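Local coordinates for large adhesion protein (Lap) involved in biofilm formation (Marinobacter hydrocarbonoclasticus, PDB 6XI3) that probably helps bacteria form biofilms, its calcium-binding tandem Ig-like repeats forming an extender region that holds the adhesive part out toward its target, at residues L93-S97 / D203-N207; T317-V323 / S338-V344. All blocks are in the same frame, centred on the assembly; numbering follows the deposited sequence.

Interaction 1 (L93-S97 / D203-N207). With CA (calcium ion), chain E.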
ATOM      1  N   LEU A  93      42.985 -26.354  -1.545  1.00 25.70           N
ATOM      2  CA  LEU A  93      42.749 -25.399  -2.643  1.00 27.05           C
ATOM      3  C   LEU A  93      41.261 -25.047  -2.664  1.00 31.70           C
ATOM      4  O   LEU A  93      40.437 -25.864  -2.188  1.00 29.39           O
ATOM      5  CB  LEU A  93      43.194 -25.968  -3.985  1.00 25.99           C
ATOM      6  CG  LEU A  93      44.666 -26.389  -4.036  1.00 27.17           C
ATOM      7  CD1 LEU A  93      45.034 -26.897  -5.424  1.00 26.26           C
ATOM      8  CD2 LEU A  93      45.570 -25.246  -3.622  1.00 26.64           C
ATOM      9  N   VAL A  94      40.957 -23.871  -3.207  1.00 32.11           N
ATOM     10  CA  VAL A  94      39.557 -23.422  -3.432  1.00 32.84           C
ATOM     11  C   VAL A  94      39.143 -23.764  -4.857  1.00 30.58           C
ATOM     12  O   VAL A  94      40.012 -23.960  -5.708  1.00 29.56           O
ATOM     13  CB  VAL A  94      39.365 -21.930  -3.110  1.00 33.78           C
ATOM     14  CG1 VAL A  94      39.668 -21.662  -1.650  1.00 34.48           C
ATOM     15  CG2 VAL A  94      40.155 -21.004  -4.029  1.00 32.54           C
ATOM     16  N   ASP A  95      37.830 -23.786  -5.083  1.00 26.90           N
ATOM     17  CA  ASP A  95      37.196 -24.088  -6.383  1.00 29.92           C
ATOM     18  C   ASP A  95      37.607 -23.042  -7.425  1.00 29.77           C
ATOM     19  O   ASP A  95      37.969 -21.909  -7.061  1.00 30.27           O
ATOM     20  CB  ASP A  95      35.669 -24.199  -6.236  1.00 31.79           C
ATOM     21  CG  ASP A  95      35.182 -25.501  -5.611  1.00 32.13           C
ATOM     22  OD1 ASP A  95      36.052 -26.326  -5.193  1.00 28.65           O
ATOM     23  OD2 ASP A  95      33.941 -25.708  -5.584  1.00 28.55           O
ATOM     24  N   GLY A  96      37.471 -23.432  -8.684  1.00 28.78           N
ATOM     25  CA  GLY A  96      37.833 -22.631  -9.857  1.00 31.18           C
ATOM     26  C   GLY A  96      38.937 -23.324 -10.631  1.00 32.70           C
ATOM     27  O   GLY A  96      39.057 -24.574 -10.538  1.00 29.29           O
ATOM     28  N   SER A  97      39.729 -22.548 -11.360  1.00 32.07           N
ATOM     29  CA  SER A  97      40.809 -23.079 -12.224  1.00 33.90           C
ATOM     30  C   SER A  97      41.916 -23.660 -11.338  1.00 28.12           C
ATOM     31  O   SER A  97      42.154 -23.150 -10.242  1.00 29.89           O
ATOM     32  CB  SER A  97      41.344 -22.000 -13.112  1.00 37.15           C
ATOM     33  OG  SER A  97      41.861 -20.967 -12.278  1.00 39.98           O
ATOM     34  N   ASP A 203      29.577 -17.755  -7.456  1.00 27.70           N
ATOM     35  CA  ASP A 203      30.466 -18.709  -6.774  1.00 30.52           C
ATOM     36  C   ASP A 203      31.726 -18.852  -7.650  1.00 31.07           C
ATOM     37  O   ASP A 203      31.794 -18.296  -8.781  1.00 28.14           O
ATOM     38  CB  ASP A 203      29.730 -20.009  -6.433  1.00 31.12           C
ATOM     39  CG  ASP A 203      29.513 -20.967  -7.578  1.00 32.22           C
ATOM     40  OD1 ASP A 203      30.107 -20.746  -8.663  1.00 36.67           O
ATOM     41  OD2 ASP A 203      28.760 -21.948  -7.372  1.00 29.09           O
ATOM     42  N   ARG A 204      32.717 -19.543  -7.135  1.00 31.99           N
ATOM     43  CA  ARG A 204      34.054 -19.573  -7.775  1.00 31.50           C
ATOM     44  C   ARG A 204      33.996 -20.420  -9.043  1.00 33.17           C
ATOM     45  O   ARG A 204      34.986 -20.421  -9.773  1.00 35.29           O
ATOM     46  CB  ARG A 204      35.060 -20.137  -6.794  1.00 33.21           C
ATOM     47  CG  ARG A 204      35.247 -19.328  -5.528  1.00 34.49           C
ATOM     48  CD  ARG A 204      36.367 -20.023  -4.795  1.00 30.72           C
ATOM     49  NE  ARG A 204      36.846 -19.327  -3.632  1.00 30.09           N
ATOM     50  CZ  ARG A 204      36.460 -19.551  -2.388  1.00 29.22           C
ATOM     51  NH1 ARG A 204      35.505 -20.417  -2.117  1.00 33.35           N
ATOM     52  NH2 ARG A 204      36.984 -18.847  -1.415  1.00 29.63           N
ATOM     53  N   ASN A 205      32.905 -21.145  -9.302  1.00 32.13           N
ATOM     54  CA  ASN A 205      32.763 -21.855 -10.600  1.00 33.73           C
ATOM     55  C   ASN A 205      31.933 -21.016 -11.575  1.00 31.70           C
ATOM     56  O   ASN A 205      31.588 -21.532 -12.608  1.00 30.50           O
ATOM     57  CB  ASN A 205      32.224 -23.272 -10.420  1.00 35.35           C
ATOM     58  CG  ASN A 205      33.168 -24.125  -9.612  1.00 35.82           C
ATOM     59  OD1 ASN A 205      33.009 -24.220  -8.395  1.00 33.33           O
ATOM     60  ND2 ASN A 205      34.150 -24.720 -10.284  1.00 32.99           N
ATOM     61  N   GLY A 206      31.671 -19.750 -11.280  1.00 33.49           N
ATOM     62  CA  GLY A 206      30.974 -18.856 -12.224  1.00 34.70           C
ATOM     63  C   GLY A 206      29.459 -19.022 -12.204  1.00 34.34           C
ATOM     64  O   GLY A 206      28.832 -18.579 -13.173  1.00 33.62           O
ATOM     65  N   ASN A 207      28.876 -19.607 -11.149  1.00 33.09           N
ATOM     66  CA  ASN A 207      27.411 -19.857 -11.083  1.00 30.19           C
ATOM     67  C   ASN A 207      26.773 -18.760 -10.230  1.00 33.79           C
ATOM     68  O   ASN A 207      27.308 -18.455  -9.118  1.00 26.89           O
ATOM     69  CB  ASN A 207      27.041 -21.227 -10.506  1.00 32.73           C
ATOM     70  CG  ASN A 207      27.659 -22.384 -11.258  1.00 34.75           C
ATOM     71  OD1 ASN A 207      28.567 -23.025 -10.752  1.00 37.06           O
ATOM     72  ND2 ASN A 207      27.237 -22.604 -12.485  1.00 32.04           N
TER
HETATM   73 CA    CA E 504      32.020 -24.879  -6.453  1.00 27.58          CA
HETATM   74  O   HOH W   1      29.865 -24.241  -7.256  1.00 34.54           O
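Asp-95 and Asn-205 meet on a calcium ion, with no hydrogen bond passing between 93-97 and 203-207. Asp-95 OD2 binds the metal at 2.3 Å, and Asn-205 OD1 lies at the same distance from it. The two oxygens are 3.3 Å apart, Asp-95 OD2 to Asn-205 OD1, as neighbouring ligands of one cation, and the carboxylate and amide planes are turned 63° against each other. Asp-121, Thr-123 and Asp-149 supply the other protein ligands.

Polar anchors outside the pair fix both ligands: Asp-95 OD1 accepts from the backbone N of Ala-122, while Asn-205 ND2 donates to Leu-120 O, which leaves OD1 turned to the metal. Water 1, on the calcium, donates to Asp-203 OD2, making Asp-203 a second-shell residue. Its other oxygen, OD1, takes Asn-205 N at 2.9 Å (Asp-203 OD1 to Asn-205 N) and Asn-207 N from the opposite face of the carboxylate. The bond to Asn-205 N makes an Asx turn that overlaps the type I turn 203-206.

Van der Waals contact comes from Val-94, whose CB lies over one face of the Arg-204 guanidinium, 3.7 Å from Arg-204 NE and toward the rim of the group. Extended from CG to NE, Arg-204 also runs its CD past Asp-95 O at 3.4 Å, and its NH1 ends in a salt bridge to Asp-149. Gly-96 CA packs on Arg-204 O.

This is an interdomain calcium site of an RTX adhesin extender, where loops of two successive Ig-like beta-sandwich domains, with the linker between them, bind one ion at the junction.

Interaction 2 (T317-V323 / S338-V344). With CA (calcium ion), chain B.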
ATOM      1  N   THR A 317     -35.587  22.924  -2.202  1.00 26.52           N
ATOM      2  CA  THR A 317     -37.014  23.350  -2.130  1.00 30.41           C
ATOM      3  C   THR A 317     -37.190  24.415  -1.040  1.00 27.23           C
ATOM      4  O   THR A 317     -36.881  24.162   0.138  1.00 30.35           O
ATOM      5  CB  THR A 317     -37.926  22.148  -1.857  1.00 31.24           C
ATOM      6  OG1 THR A 317     -37.658  21.139  -2.828  1.00 26.84           O
ATOM      7  CG2 THR A 317     -39.398  22.500  -1.876  1.00 31.76           C
ATOM      8  N   THR A 318     -37.717  25.560  -1.427  1.00 30.41           N
ATOM      9  CA  THR A 318     -37.953  26.720  -0.548  1.00 31.30           C
ATOM     10  C   THR A 318     -39.086  26.361   0.402  1.00 29.76           C
ATOM     11  O   THR A 318     -40.116  26.062  -0.100  1.00 26.94           O
ATOM     12  CB  THR A 318     -38.332  27.928  -1.398  1.00 33.46           C
ATOM     13  OG1 THR A 318     -37.218  28.115  -2.255  1.00 34.91           O
ATOM     14  CG2 THR A 318     -38.615  29.184  -0.609  1.00 36.09           C
ATOM     15  N   GLY A 319     -38.873  26.374   1.712  1.00 28.86           N
ATOM     16  CA  GLY A 319     -39.979  26.148   2.653  1.00 30.35           C
ATOM     17  C   GLY A 319     -41.099  27.140   2.384  1.00 29.37           C
ATOM     18  O   GLY A 319     -40.793  28.318   2.060  1.00 30.03           O
ATOM     19  N   ALA A 320     -42.350  26.695   2.503  1.00 26.06           N
ATOM     20  CA  ALA A 320     -43.510  27.608   2.520  1.00 26.70           C
ATOM     21  C   ALA A 320     -44.678  26.983   3.279  1.00 24.48           C
ATOM     22  O   ALA A 320     -44.813  25.731   3.341  1.00 24.78           O
ATOM     23  CB  ALA A 320     -43.890  27.993   1.106  1.00 25.02           C
ATOM     24  N   LEU A 321     -45.514  27.853   3.816  1.00 25.25           N
ATOM     25  CA  LEU A 321     -46.799  27.438   4.412  1.00 25.82           C
ATOM     26  C   LEU A 321     -47.849  28.491   4.041  1.00 26.55           C
ATOM     27  O   LEU A 321     -47.552  29.709   4.172  1.00 25.77           O
ATOM     28  CB  LEU A 321     -46.617  27.298   5.928  1.00 26.45           C
ATOM     29  CG  LEU A 321     -47.880  26.835   6.648  1.00 27.54           C
ATOM     30  CD1 LEU A 321     -47.579  25.932   7.826  1.00 28.51           C
ATOM     31  CD2 LEU A 321     -48.723  28.034   7.052  1.00 27.70           C
ATOM     32  N   THR A 322     -49.017  28.041   3.584  1.00 26.50           N
ATOM     33  CA  THR A 322     -50.242  28.883   3.481  1.00 26.38           C
ATOM     34  C   THR A 322     -51.295  28.413   4.483  1.00 26.49           C
ATOM     35  O   THR A 322     -51.353  27.216   4.771  1.00 24.76           O
ATOM     36  CB  THR A 322     -50.889  28.814   2.092  1.00 28.03           C
ATOM     37  OG1 THR A 322     -51.438  27.507   1.907  1.00 25.20           O
ATOM     38  CG2 THR A 322     -49.928  29.160   0.977  1.00 30.49           C
ATOM     39  N   VAL A 323     -52.166  29.314   4.927  1.00 25.98           N
ATOM     40  CA  VAL A 323     -53.389  28.918   5.672  1.00 24.74           C
ATOM     41  C   VAL A 323     -54.562  29.679   5.055  1.00 29.39           C
ATOM     42  O   VAL A 323     -54.347  30.797   4.543  1.00 30.40           O
ATOM     43  CB  VAL A 323     -53.248  29.187   7.177  1.00 24.42           C
ATOM     44  CG1 VAL A 323     -53.199  30.671   7.477  1.00 24.42           C
ATOM     45  CG2 VAL A 323     -54.364  28.519   7.963  1.00 25.36           C
ATOM     46  N   SER A 338     -57.807  25.316   6.300  1.00 24.15           N
ATOM     47  CA  SER A 338     -56.984  24.412   5.469  1.00 26.10           C
ATOM     48  C   SER A 338     -55.681  25.125   5.117  1.00 26.32           C
ATOM     49  O   SER A 338     -55.632  26.359   5.265  1.00 25.84           O
ATOM     50  CB  SER A 338     -57.717  24.000   4.227  1.00 27.78           C
ATOM     51  OG  SER A 338     -58.187  25.137   3.553  1.00 27.03           O
ATOM     52  N   GLY A 339     -54.689  24.378   4.630  1.00 24.85           N
ATOM     53  CA  GLY A 339     -53.444  25.013   4.182  1.00 26.19           C
ATOM     54  C   GLY A 339     -52.628  24.098   3.303  1.00 24.00           C
ATOM     55  O   GLY A 339     -53.022  22.957   3.100  1.00 21.57           O
ATOM     56  N   THR A 340     -51.503  24.618   2.843  1.00 23.37           N
ATOM     57  CA  THR A 340     -50.540  23.897   1.997  1.00 25.18           C
ATOM     58  C   THR A 340     -49.179  24.158   2.598  1.00 24.93           C
ATOM     59  O   THR A 340     -49.003  25.186   3.298  1.00 22.44           O
ATOM     60  CB  THR A 340     -50.588  24.344   0.518  1.00 29.45           C
ATOM     61  OG1 THR A 340     -50.204  25.718   0.439  1.00 29.94           O
ATOM     62  CG2 THR A 340     -51.954  24.169  -0.110  1.00 31.34           C
ATOM     63  N   THR A 341     -48.241  23.286   2.266  1.00 22.72           N
ATOM     64  CA  THR A 341     -46.833  23.443   2.673  1.00 24.86           C
ATOM     65  C   THR A 341     -45.941  23.015   1.509  1.00 23.49           C
ATOM     66  O   THR A 341     -46.368  22.213   0.706  1.00 22.91           O
ATOM     67  CB  THR A 341     -46.493  22.703   3.979  1.00 23.96           C
ATOM     68  OG1 THR A 341     -46.656  21.301   3.829  1.00 25.04           O
ATOM     69  CG2 THR A 341     -47.293  23.172   5.171  1.00 26.39           C
ATOM     70  N   ALA A 342     -44.744  23.574   1.472  1.00 28.19           N
ATOM     71  CA  ALA A 342     -43.615  23.104   0.649  1.00 29.00           C
ATOM     72  C   ALA A 342     -42.423  22.883   1.586  1.00 27.53           C
ATOM     73  O   ALA A 342     -42.230  23.710   2.491  1.00 24.05           O
ATOM     74  CB  ALA A 342     -43.341  24.118  -0.445  1.00 29.82           C
ATOM     75  N   ASP A 343     -41.725  21.756   1.421  1.00 29.52           N
ATOM     76  CA  ASP A 343     -40.515  21.362   2.196  1.00 27.29           C
ATOM     77  C   ASP A 343     -40.817  21.231   3.702  1.00 28.41           C
ATOM     78  O   ASP A 343     -39.911  21.526   4.534  1.00 28.18           O
ATOM     79  CB  ASP A 343     -39.359  22.332   1.978  1.00 28.10           C
ATOM     80  CG  ASP A 343     -38.032  21.611   2.237  1.00 31.05           C
ATOM     81  OD1 ASP A 343     -38.008  20.374   2.049  1.00 32.99           O
ATOM     82  OD2 ASP A 343     -37.074  22.259   2.678  1.00 31.11           O
ATOM     83  N   VAL A 344     -42.036  20.817   4.065  1.00 24.39           N
ATOM     84  CA  VAL A 344     -42.374  20.360   5.439  1.00 25.15           C
ATOM     85  C   VAL A 344     -42.620  18.852   5.366  1.00 24.90           C
ATOM     86  O   VAL A 344     -43.535  18.466   4.652  1.00 28.35           O
ATOM     87  CB  VAL A 344     -43.611  21.087   5.985  1.00 28.29           C
ATOM     88  CG1 VAL A 344     -43.923  20.618   7.394  1.00 29.18           C
ATOM     89  CG2 VAL A 344     -43.446  22.595   5.959  1.00 27.84           C
TER
HETATM   90 CA    CA B 501     -35.617  23.728   1.863  1.00 27.43          CA
HETATM   91  O   HOH W   2     -36.455  25.653   3.003  1.00 24.71           O
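Thr-322 OG1 and Thr-340 OG1 are joined by a short hydrogen bond of 2.6 Å in which either hydroxyl could donate. Each OG1 sits between its own backbone N and carbonyl carbon (chi1 69° and 63°), which turns the two hydroxyls toward each other across the strands, while Thr-322 CG2 lies against Thr-340 OG1.

Strands 320-323 and 338-342 run antiparallel at 176°, their axes 4.6 Å apart. Ala-320 and Ala-342 form a hydrogen-bonded pair: Ala-320 N gives to Ala-342 O at 3.0 Å, and Ala-342 N returns a bond to Ala-320 O. Beyond it Thr-322 N bonds to Thr-340 O at 2.9 Å, whereas the return bond from Thr-340 N to Thr-322 O is longer and more bent. CA-H...O contacts, among them Thr-341 CA to Ala-320 O at 3.1 Å, fill in between.

The methyls of Ala-320 and Ala-342 touch on the face that carries the threonine pair. On the other face Leu-321 CD1 meets Thr-341 CG2 at 3.8 Å, and Leu-321 and Val-323 pack against strand 387-396 of the facing sheet. Thr-341 OG1 bonds to Gly-372 O.

Just before the first strand and just after the second, Thr-317 O and Asp-343 OD2 each bind a calcium ion at 2.2 Å, and Thr-317 CG2 rests on Asp-343 CB. Water 2, on the same ion, accepts from Gly-319 N. Asp-289, Asp-315 and Asn-399 complete the protein ligands, and Arg-398 forms a salt bridge with Asp-343 OD1. A beta hairpin of an Ig-like sandwich thus carries, at its open end, part of the calcium site that joins this domain to the preceding one.

In the fold
Both interactions involve equivalent calcium sites at different domain junctions, with a further site of the same kind between them along the chain; their centres lie 94 Å apart, on opposite sides of the chain's centre. Interaction 1 joins residues from two domains: 93-97 opens a strand of one sandwich, 203-207 is a loop of the next, and metal coordination with the Val-94 and Arg-204 packing does the joining. In interaction 2 backbone hydrogen bonds within a hairpin do most of the polar joining, and the ion holds only its open end. Each is partly buried, but interaction 2 sends Leu-321 and Val-323 into a sandwich core while its threonine pair is exposed.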